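Local coordinates for DegV family protein (Corynebacterium glutamicum, PDB 3EGL) that binds long-chain fatty acids such as palmitate and may take part in lipid transport or fatty acid metabolism, at residues 12-17 against 241-247; 137-141 against 198-202. All coordinates share one frame; numbering follows the deposited sequence.

Contact 1: residues 12-17 against 241-247; sequences SSACLP and VDIDPTL. With PLM (palmitic acid), chain D.
S12 OG is gripped by two partners: it donates to D244 OD2 at 2.5 Å, from above the carboxylate plane and 46° out of it, and is hydrogen-bonded to L31 N, which ties the pair to strand 26-35. In this DegV fold the loop after strand 7-11 of the five-stranded sheet here meets the N-cap of helix 245-251, which follows strand 237-242 of the six-stranded sheet. With CG anti to the backbone N (chi1 174°), D244 sends OD2 to the serine while OD1 turns back to its own helix, where T246 N reaches it in a weak but nearly straight capping bond of 3.3 Å. One aspartate thus caps a helix and docks the loop. C15 supplies a second anchor, its SG accepting D244 N at 3.5 Å with an N-H...S angle of 161°. Farther along, water 1 bridges the two backbones, donating to C15 O and accepting from D242 N. P17 and V241 add an apolar touch, CD lying 3.6 Å from CG1. At the other end lies the bound palmitate: L247 has S13 beside its methyls, CD2 being 3.9 Å from S13 CB, while its own CB rests 3.7 Å from ligand atom CC.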
ATOM      1  N   SER A  12      -1.541  -8.479  -2.452  1.00 23.00           N
ATOM      2  CA  SER A  12      -1.923  -8.506  -1.041  1.00 23.74           C
ATOM      3  C   SER A  12      -1.303  -7.330  -0.261  1.00 23.58           C
ATOM      4  O   SER A  12      -1.862  -6.899   0.742  1.00 22.96           O
ATOM      5  CB  SER A  12      -1.544  -9.846  -0.399  1.00 22.96           C
ATOM      6  OG  SER A  12      -0.130  -9.922  -0.429  1.00 23.20           O
ATOM      7  N   SER A  13      -0.163  -6.816  -0.731  1.00 23.52           N
ATOM      8  CA  SER A  13       0.445  -5.660  -0.082  1.00 24.37           C
ATOM      9  C   SER A  13      -0.461  -4.416  -0.019  1.00 25.21           C
ATOM     10  O   SER A  13      -0.197  -3.526   0.802  1.00 25.95           O
ATOM     11  CB  SER A  13       1.798  -5.267  -0.694  1.00 23.53           C
ATOM     12  OG  SER A  13       1.616  -4.707  -1.974  1.00 24.69           O
ATOM     13  N   ALA A  14      -1.497  -4.326  -0.862  1.00 24.10           N
ATOM     14  CA  ALA A  14      -2.416  -3.188  -0.732  1.00 24.40           C
ATOM     15  C   ALA A  14      -3.170  -3.167   0.616  1.00 24.77           C
ATOM     16  O   ALA A  14      -3.757  -2.142   0.962  1.00 24.90           O
ATOM     17  CB  ALA A  14      -3.431  -3.112  -1.918  1.00 22.42           C
ATOM     18  N   CYS A  15      -3.222  -4.312   1.305  1.00 24.85           N
ATOM     19  CA  CYS A  15      -3.927  -4.455   2.590  1.00 27.14           C
ATOM     20  C   CYS A  15      -5.454  -4.285   2.593  1.00 27.50           C
ATOM     21  O   CYS A  15      -6.027  -3.957   3.642  1.00 28.21           O
ATOM     22  CB  CYS A  15      -3.339  -3.521   3.664  1.00 26.48           C
ATOM     23  SG  CYS A  15      -1.587  -3.830   3.962  1.00 29.44           S
ATOM     24  N   LEU A  16      -6.116  -4.486   1.464  1.00 27.07           N
ATOM     25  CA  LEU A  16      -7.544  -4.294   1.477  1.00 27.50           C
ATOM     26  C   LEU A  16      -8.133  -5.370   2.353  1.00 28.03           C
ATOM     27  O   LEU A  16      -7.731  -6.523   2.265  1.00 28.09           O
ATOM     28  CB  LEU A  16      -8.154  -4.408   0.091  1.00 27.61           C
ATOM     29  CG  LEU A  16      -7.890  -3.246  -0.850  1.00 27.96           C
ATOM     30  CD1 LEU A  16      -8.324  -3.708  -2.243  1.00 31.16           C
ATOM     31  CD2 LEU A  16      -8.641  -1.989  -0.416  1.00 23.67           C
ATOM     32  N   PRO A  17      -9.078  -4.999   3.229  1.00 28.69           N
ATOM     33  CA  PRO A  17      -9.817  -6.059   3.924  1.00 28.77           C
ATOM     34  C   PRO A  17     -10.518  -6.925   2.907  1.00 29.73           C
ATOM     35  O   PRO A  17     -10.995  -6.451   1.860  1.00 28.36           O
ATOM     36  CB  PRO A  17     -10.835  -5.296   4.756  1.00 28.39           C
ATOM     37  CG  PRO A  17     -10.163  -3.983   5.010  1.00 29.05           C
ATOM     38  CD  PRO A  17      -9.472  -3.657   3.691  1.00 28.23           C
ATOM     39  N   VAL A 241      -7.163  -1.612   8.968  1.00 28.08           N
ATOM     40  CA  VAL A 241      -6.750  -2.751   8.151  1.00 26.72           C
ATOM     41  C   VAL A 241      -5.669  -3.544   8.863  1.00 27.62           C
ATOM     42  O   VAL A 241      -5.027  -3.078   9.808  1.00 27.12           O
ATOM     43  CB  VAL A 241      -6.288  -2.353   6.712  1.00 26.99           C
ATOM     44  CG1 VAL A 241      -7.404  -1.722   5.932  1.00 23.49           C
ATOM     45  CG2 VAL A 241      -5.059  -1.431   6.736  1.00 26.50           C
ATOM     46  N   ASP A 242      -5.511  -4.781   8.430  1.00 28.29           N
ATOM     47  CA  ASP A 242      -4.431  -5.619   8.884  1.00 28.48           C
ATOM     48  C   ASP A 242      -3.351  -5.482   7.876  1.00 28.31           C
ATOM     49  O   ASP A 242      -3.618  -5.490   6.662  1.00 28.10           O
ATOM     50  CB  ASP A 242      -4.871  -7.065   8.890  1.00 28.67           C
ATOM     51  CG  ASP A 242      -5.903  -7.339   9.938  1.00 31.40           C
ATOM     52  OD1 ASP A 242      -5.837  -6.727  11.032  1.00 33.01           O
ATOM     53  OD2 ASP A 242      -6.769  -8.192   9.678  1.00 36.08           O
ATOM     54  N   ILE A 243      -2.130  -5.347   8.376  1.00 28.26           N
ATOM     55  CA  ILE A 243      -0.963  -5.345   7.530  1.00 28.18           C
ATOM     56  C   ILE A 243      -0.780  -6.736   6.907  1.00 28.38           C
ATOM     57  O   ILE A 243      -0.787  -7.758   7.601  1.00 28.39           O
ATOM     58  CB  ILE A 243       0.281  -4.882   8.309  1.00 28.44           C
ATOM     59  CG1 ILE A 243       0.162  -3.359   8.617  1.00 29.35           C
ATOM     60  CG2 ILE A 243       1.544  -5.187   7.498  1.00 27.84           C
ATOM     61  CD1 ILE A 243       1.171  -2.757   9.705  1.00 27.86           C
ATOM     62  N   ASP A 244      -0.655  -6.764   5.585  1.00 28.29           N
ATOM     63  CA  ASP A 244      -0.460  -8.005   4.821  1.00 27.86           C
ATOM     64  C   ASP A 244       0.625  -8.867   5.501  1.00 26.62           C
ATOM     65  O   ASP A 244       1.679  -8.371   5.801  1.00 27.39           O
ATOM     66  CB  ASP A 244      -0.107  -7.657   3.353  1.00 26.93           C
ATOM     67  CG  ASP A 244       0.268  -8.880   2.501  1.00 29.95           C
ATOM     68  OD1 ASP A 244      -0.091 -10.044   2.823  1.00 34.18           O
ATOM     69  OD2 ASP A 244       0.962  -8.688   1.477  1.00 32.29           O
ATOM     70  N   PRO A 245       0.367 -10.162   5.738  1.00 26.21           N
ATOM     71  CA  PRO A 245       1.450 -10.978   6.388  1.00 26.19           C
ATOM     72  C   PRO A 245       2.803 -10.928   5.650  1.00 26.71           C
ATOM     73  O   PRO A 245       3.844 -11.084   6.289  1.00 27.26           O
ATOM     74  CB  PRO A 245       0.876 -12.420   6.390  1.00 25.41           C
ATOM     75  CG  PRO A 245      -0.629 -12.215   6.371  1.00 24.49           C
ATOM     76  CD  PRO A 245      -0.856 -10.953   5.509  1.00 24.98           C
ATOM     77  N   THR A 246       2.789 -10.694   4.330  1.00 26.64           N
ATOM     78  CA  THR A 246       4.025 -10.580   3.573  1.00 26.73           C
ATOM     79  C   THR A 246       4.822  -9.376   4.032  1.00 26.14           C
ATOM     80  O   THR A 246       6.051  -9.453   4.139  1.00 25.69           O
ATOM     81  CB  THR A 246       3.778 -10.480   2.060  1.00 27.34           C
ATOM     82  OG1 THR A 246       2.990 -11.602   1.648  1.00 32.05           O
ATOM     83  CG2 THR A 246       5.094 -10.538   1.290  1.00 25.81           C
ATOM     84  N   LEU A 247       4.121  -8.274   4.295  1.00 24.61           N
ATOM     85  CA  LEU A 247       4.774  -7.103   4.810  1.00 24.45           C
ATOM     86  C   LEU A 247       5.145  -7.281   6.276  1.00 24.53           C
ATOM     87  O   LEU A 247       6.142  -6.730   6.722  1.00 25.41           O
ATOM     88  CB  LEU A 247       3.926  -5.845   4.585  1.00 23.75           C
ATOM     89  CG  LEU A 247       3.382  -5.642   3.158  1.00 23.22           C
ATOM     90  CD1 LEU A 247       2.472  -4.403   3.110  1.00 20.39           C
ATOM     91  CD2 LEU A 247       4.527  -5.551   2.115  1.00 18.43           C
TER
HETATM   92  C1  PLM D 275       8.714  -9.089  -2.049  1.00 33.86           C
HETATM   93  O1  PLM D 275       9.035  -8.401  -3.034  1.00 34.50           O
HETATM   94  O2  PLM D 275       9.549  -9.889  -1.597  1.00 35.94           O
HETATM   95  C2  PLM D 275       7.379  -8.970  -1.375  1.00 32.48           C
HETATM   96  C3  PLM D 275       7.268  -7.572  -0.774  1.00 32.61           C
HETATM   97  C4  PLM D 275       8.017  -7.340   0.514  1.00 29.76           C
HETATM   98  C5  PLM D 275       8.143  -5.823   0.644  1.00 29.72           C
HETATM   99  C6  PLM D 275       8.718  -5.398   1.971  1.00 29.49           C
HETATM  100  C7  PLM D 275       8.844  -3.891   1.978  1.00 33.51           C
HETATM  101  C8  PLM D 275       9.010  -3.279   3.377  1.00 35.50           C
HETATM  102  C9  PLM D 275       7.678  -3.293   4.131  1.00 39.16           C
HETATM  103  CA  PLM D 275       7.614  -2.233   5.241  1.00 42.05           C
HETATM  104  CB  PLM D 275       6.539  -2.529   6.279  1.00 42.46           C
HETATM  105  CC  PLM D 275       5.090  -2.584   5.772  1.00 43.38           C
HETATM  106  CD  PLM D 275       4.429  -1.219   5.869  1.00 43.65           C
HETATM  107  CE  PLM D 275       2.923  -1.296   6.022  1.00 41.57           C
HETATM  108  CF  PLM D 275       2.216  -0.765   4.771  1.00 41.04           C
HETATM  109  CG  PLM D 275       1.818   0.707   4.848  1.00 36.32           C
HETATM  110  O   HOH W   1      -6.879  -5.781   5.941  1.00 32.42           O

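Contact 2: residues 137-141 against 198-202; sequences SETWI and LAQIR. With PLM (palmitic acid), chain D.
E138 leaves the strand with CG beside its backbone N and folds over at chi2 (-73°). R202 runs out with CG opposite its backbone N (chi1 177°) before it too bends at chi2, and the two side chains meet at about a right angle in a salt bridge. R202 NE donates to E138 OE2 at 2.8 Å along an almost straight line. The oxygen lies in the guanidinium plane and is used on its anti side, although the two flat groups stand 80° apart. The other carboxylate oxygen, OE1, pairs with R173, and this sharing between two arginines probably helps keep the buried glutamate ionised. Water 2 adds a link at the guanidinium edge, accepting from R202 NH2 at 3.0 Å and lying 2.6 Å from S137 O.

The apolar half belongs to W140, which projects from the same side of the strand. E138 CB sits over one face of the indole, 3.6 Å above its plane and toward the rim. L198 CD1 comes obliquely to within 3.8 Å of W140 NE1, and A199 CB lies 4.1 Å from CZ3.

The packing is that of an alpha/beta layer: residues 198-202 of helix 196-203 run nearly antiparallel to residues 137-141 of strand 137-142, while T139 on the strand's opposite side touches helix 104-116, and strands 171-175 and 255-261 flank it within the sheet.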
ATOM      1  N   SER A 137      -1.471  10.966  -1.628  1.00 25.64           N
ATOM      2  CA  SER A 137      -1.364  10.127  -0.453  1.00 25.93           C
ATOM      3  C   SER A 137      -0.009  10.252   0.251  1.00 26.14           C
ATOM      4  O   SER A 137       0.970  10.757  -0.301  1.00 26.47           O
ATOM      5  CB  SER A 137      -1.630   8.661  -0.820  1.00 25.42           C
ATOM      6  OG  SER A 137      -0.550   8.106  -1.581  1.00 26.56           O
ATOM      7  N   GLU A 138       0.034   9.763   1.475  1.00 26.26           N
ATOM      8  CA  GLU A 138       1.268   9.606   2.208  1.00 26.42           C
ATOM      9  C   GLU A 138       1.160   8.293   2.942  1.00 26.39           C
ATOM     10  O   GLU A 138       0.074   7.834   3.253  1.00 25.79           O
ATOM     11  CB  GLU A 138       1.477  10.735   3.225  1.00 26.02           C
ATOM     12  CG  GLU A 138       1.460  12.183   2.682  1.00 27.80           C
ATOM     13  CD  GLU A 138       2.708  12.547   1.886  1.00 29.16           C
ATOM     14  OE1 GLU A 138       3.664  11.751   1.915  1.00 27.96           O
ATOM     15  OE2 GLU A 138       2.734  13.618   1.228  1.00 30.94           O
ATOM     16  N   THR A 139       2.311   7.702   3.236  1.00 27.70           N
ATOM     17  CA  THR A 139       2.376   6.443   3.979  1.00 27.61           C
ATOM     18  C   THR A 139       3.472   6.576   5.025  1.00 27.71           C
ATOM     19  O   THR A 139       4.653   6.771   4.683  1.00 26.91           O
ATOM     20  CB  THR A 139       2.632   5.223   3.015  1.00 27.60           C
ATOM     21  OG1 THR A 139       1.524   5.091   2.109  1.00 28.26           O
ATOM     22  CG2 THR A 139       2.796   3.899   3.771  1.00 26.70           C
ATOM     23  N   TRP A 140       3.066   6.467   6.288  1.00 27.26           N
ATOM     24  CA  TRP A 140       3.997   6.409   7.402  1.00 27.98           C
ATOM     25  C   TRP A 140       3.903   5.058   8.096  1.00 28.61           C
ATOM     26  O   TRP A 140       2.845   4.424   8.074  1.00 29.57           O
ATOM     27  CB  TRP A 140       3.701   7.497   8.439  1.00 27.15           C
ATOM     28  CG  TRP A 140       3.861   8.915   7.984  1.00 27.47           C
ATOM     29  CD1 TRP A 140       5.004   9.629   7.976  1.00 27.21           C
ATOM     30  CD2 TRP A 140       2.823   9.814   7.511  1.00 27.80           C
ATOM     31  NE1 TRP A 140       4.764  10.914   7.544  1.00 26.87           N
ATOM     32  CE2 TRP A 140       3.440  11.060   7.252  1.00 25.48           C
ATOM     33  CE3 TRP A 140       1.440   9.691   7.299  1.00 25.95           C
ATOM     34  CZ2 TRP A 140       2.728  12.185   6.788  1.00 23.82           C
ATOM     35  CZ3 TRP A 140       0.731  10.822   6.843  1.00 24.52           C
ATOM     36  CH2 TRP A 140       1.392  12.040   6.580  1.00 23.27           C
ATOM     37  N   ILE A 141       5.004   4.617   8.714  1.00 28.74           N
ATOM     38  CA  ILE A 141       5.017   3.351   9.477  1.00 28.96           C
ATOM     39  C   ILE A 141       5.772   3.553  10.774  1.00 28.19           C
ATOM     40  O   ILE A 141       6.885   4.111  10.799  1.00 27.31           O
ATOM     41  CB  ILE A 141       5.716   2.176   8.723  1.00 30.00           C
ATOM     42  CG1 ILE A 141       5.334   2.162   7.254  1.00 32.84           C
ATOM     43  CG2 ILE A 141       5.361   0.771   9.344  1.00 30.10           C
ATOM     44  CD1 ILE A 141       6.314   1.335   6.434  1.00 37.35           C
ATOM     45  N   LEU A 198       2.969  15.230  11.992  1.00 29.27           N
ATOM     46  CA  LEU A 198       3.192  15.234  10.549  1.00 29.46           C
ATOM     47  C   LEU A 198       1.894  15.185   9.738  1.00 29.66           C
ATOM     48  O   LEU A 198       1.742  15.947   8.758  1.00 29.36           O
ATOM     49  CB  LEU A 198       4.143  14.082  10.129  1.00 29.10           C
ATOM     50  CG  LEU A 198       5.577  14.104  10.728  1.00 29.44           C
ATOM     51  CD1 LEU A 198       6.268  12.775  10.523  1.00 26.67           C
ATOM     52  CD2 LEU A 198       6.483  15.310  10.216  1.00 26.16           C
ATOM     53  N   ALA A 199       0.961  14.307  10.136  1.00 29.22           N
ATOM     54  CA  ALA A 199      -0.294  14.171   9.372  1.00 29.52           C
ATOM     55  C   ALA A 199      -1.112  15.448   9.482  1.00 29.85           C
ATOM     56  O   ALA A 199      -1.664  15.933   8.493  1.00 29.88           O
ATOM     57  CB  ALA A 199      -1.115  12.980   9.861  1.00 29.30           C
ATOM     58  N   GLN A 200      -1.142  16.002  10.691  1.00 29.97           N
ATOM     59  CA  GLN A 200      -1.804  17.261  10.926  1.00 30.80           C
ATOM     60  C   GLN A 200      -1.254  18.391  10.067  1.00 30.27           C
ATOM     61  O   GLN A 200      -2.028  19.084   9.419  1.00 29.80           O
ATOM     62  CB  GLN A 200      -1.793  17.630  12.409  1.00 31.13           C
ATOM     63  CG  GLN A 200      -2.811  18.679  12.695  1.00 34.79           C
ATOM     64  CD  GLN A 200      -2.936  19.039  14.158  1.00 41.55           C
ATOM     65  OE1 GLN A 200      -2.921  18.163  15.030  1.00 44.60           O
ATOM     66  NE2 GLN A 200      -3.091  20.344  14.442  1.00 42.91           N
ATOM     67  N   ILE A 201       0.067  18.582  10.036  1.00 30.73           N
ATOM     68  CA  ILE A 201       0.645  19.598   9.129  1.00 30.98           C
ATOM     69  C   ILE A 201       0.187  19.333   7.684  1.00 30.79           C
ATOM     70  O   ILE A 201      -0.181  20.260   6.986  1.00 31.05           O
ATOM     71  CB  ILE A 201       2.213  19.594   9.105  1.00 31.31           C
ATOM     72  CG1 ILE A 201       2.844  19.479  10.521  1.00 32.58           C
ATOM     73  CG2 ILE A 201       2.760  20.755   8.278  1.00 28.81           C
ATOM     74  CD1 ILE A 201       2.701  20.612  11.412  1.00 30.77           C
ATOM     75  N   ARG A 202       0.240  18.064   7.264  1.00 30.15           N
ATOM     76  CA  ARG A 202       0.026  17.673   5.885  1.00 30.42           C
ATOM     77  C   ARG A 202      -1.421  17.800   5.441  1.00 31.17           C
ATOM     78  O   ARG A 202      -1.687  18.039   4.254  1.00 31.36           O
ATOM     79  CB  ARG A 202       0.503  16.238   5.685  1.00 30.53           C
ATOM     80  CG  ARG A 202       0.302  15.626   4.301  1.00 29.41           C
ATOM     81  CD  ARG A 202       1.153  16.283   3.209  1.00 27.10           C
ATOM     82  NE  ARG A 202       0.888  15.668   1.916  1.00 24.71           N
ATOM     83  CZ  ARG A 202      -0.148  15.964   1.127  1.00 25.53           C
ATOM     84  NH1 ARG A 202      -1.023  16.874   1.497  1.00 23.53           N
ATOM     85  NH2 ARG A 202      -0.309  15.344  -0.039  1.00 23.56           N
TER
HETATM   86  C1  PLM D 275       8.714  -9.089  -2.049  1.00 33.86           C
HETATM   87  O1  PLM D 275       9.035  -8.401  -3.034  1.00 34.50           O
HETATM   88  O2  PLM D 275       9.549  -9.889  -1.597  1.00 35.94           O
HETATM   89  C2  PLM D 275       7.379  -8.970  -1.375  1.00 32.48           C
HETATM   90  C3  PLM D 275       7.268  -7.572  -0.774  1.00 32.61           C
HETATM   91  C4  PLM D 275       8.017  -7.340   0.514  1.00 29.76           C
HETATM   92  C5  PLM D 275       8.143  -5.823   0.644  1.00 29.72           C
HETATM   93  C6  PLM D 275       8.718  -5.398   1.971  1.00 29.49           C
HETATM   94  C7  PLM D 275       8.844  -3.891   1.978  1.00 33.51           C
HETATM   95  C8  PLM D 275       9.010  -3.279   3.377  1.00 35.50           C
HETATM   96  C9  PLM D 275       7.678  -3.293   4.131  1.00 39.16           C
HETATM   97  CA  PLM D 275       7.614  -2.233   5.241  1.00 42.05           C
HETATM   98  CB  PLM D 275       6.539  -2.529   6.279  1.00 42.46           C
HETATM   99  CC  PLM D 275       5.090  -2.584   5.772  1.00 43.38           C
HETATM  100  CD  PLM D 275       4.429  -1.219   5.869  1.00 43.65           C
HETATM  101  CE  PLM D 275       2.923  -1.296   6.022  1.00 41.57           C
HETATM  102  CF  PLM D 275       2.216  -0.765   4.771  1.00 41.04           C
HETATM  103  CG  PLM D 275       1.818   0.707   4.848  1.00 36.32           C
HETATM  104  O   HOH W   2       1.100  13.092  -1.426  1.00 32.44           O

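How the contacts relate
The centres of contacts 1 and 2 lie about 19 Å apart, with nearest atoms about 5 Å from each other, yet both reach the six-stranded mixed sheet, contact 1 through its outermost strand 237-242 and contact 2 through 137-142. In chain order, 12-17 comes first, then both segments of contact 2, and 241-247 last. Because 12-17 follows strand 7-11 of the five-stranded sheet, contact 1 brings that sheet's loop to the edge strand of the other, whereas contact 2 packs a helix on the latter. Palmitate touches both: T246 and L247 line its course in contact 1, T139 and I141 reach its tail in contact 2. It is also hydrogen-bonded to T42 OG1 and S76 OG.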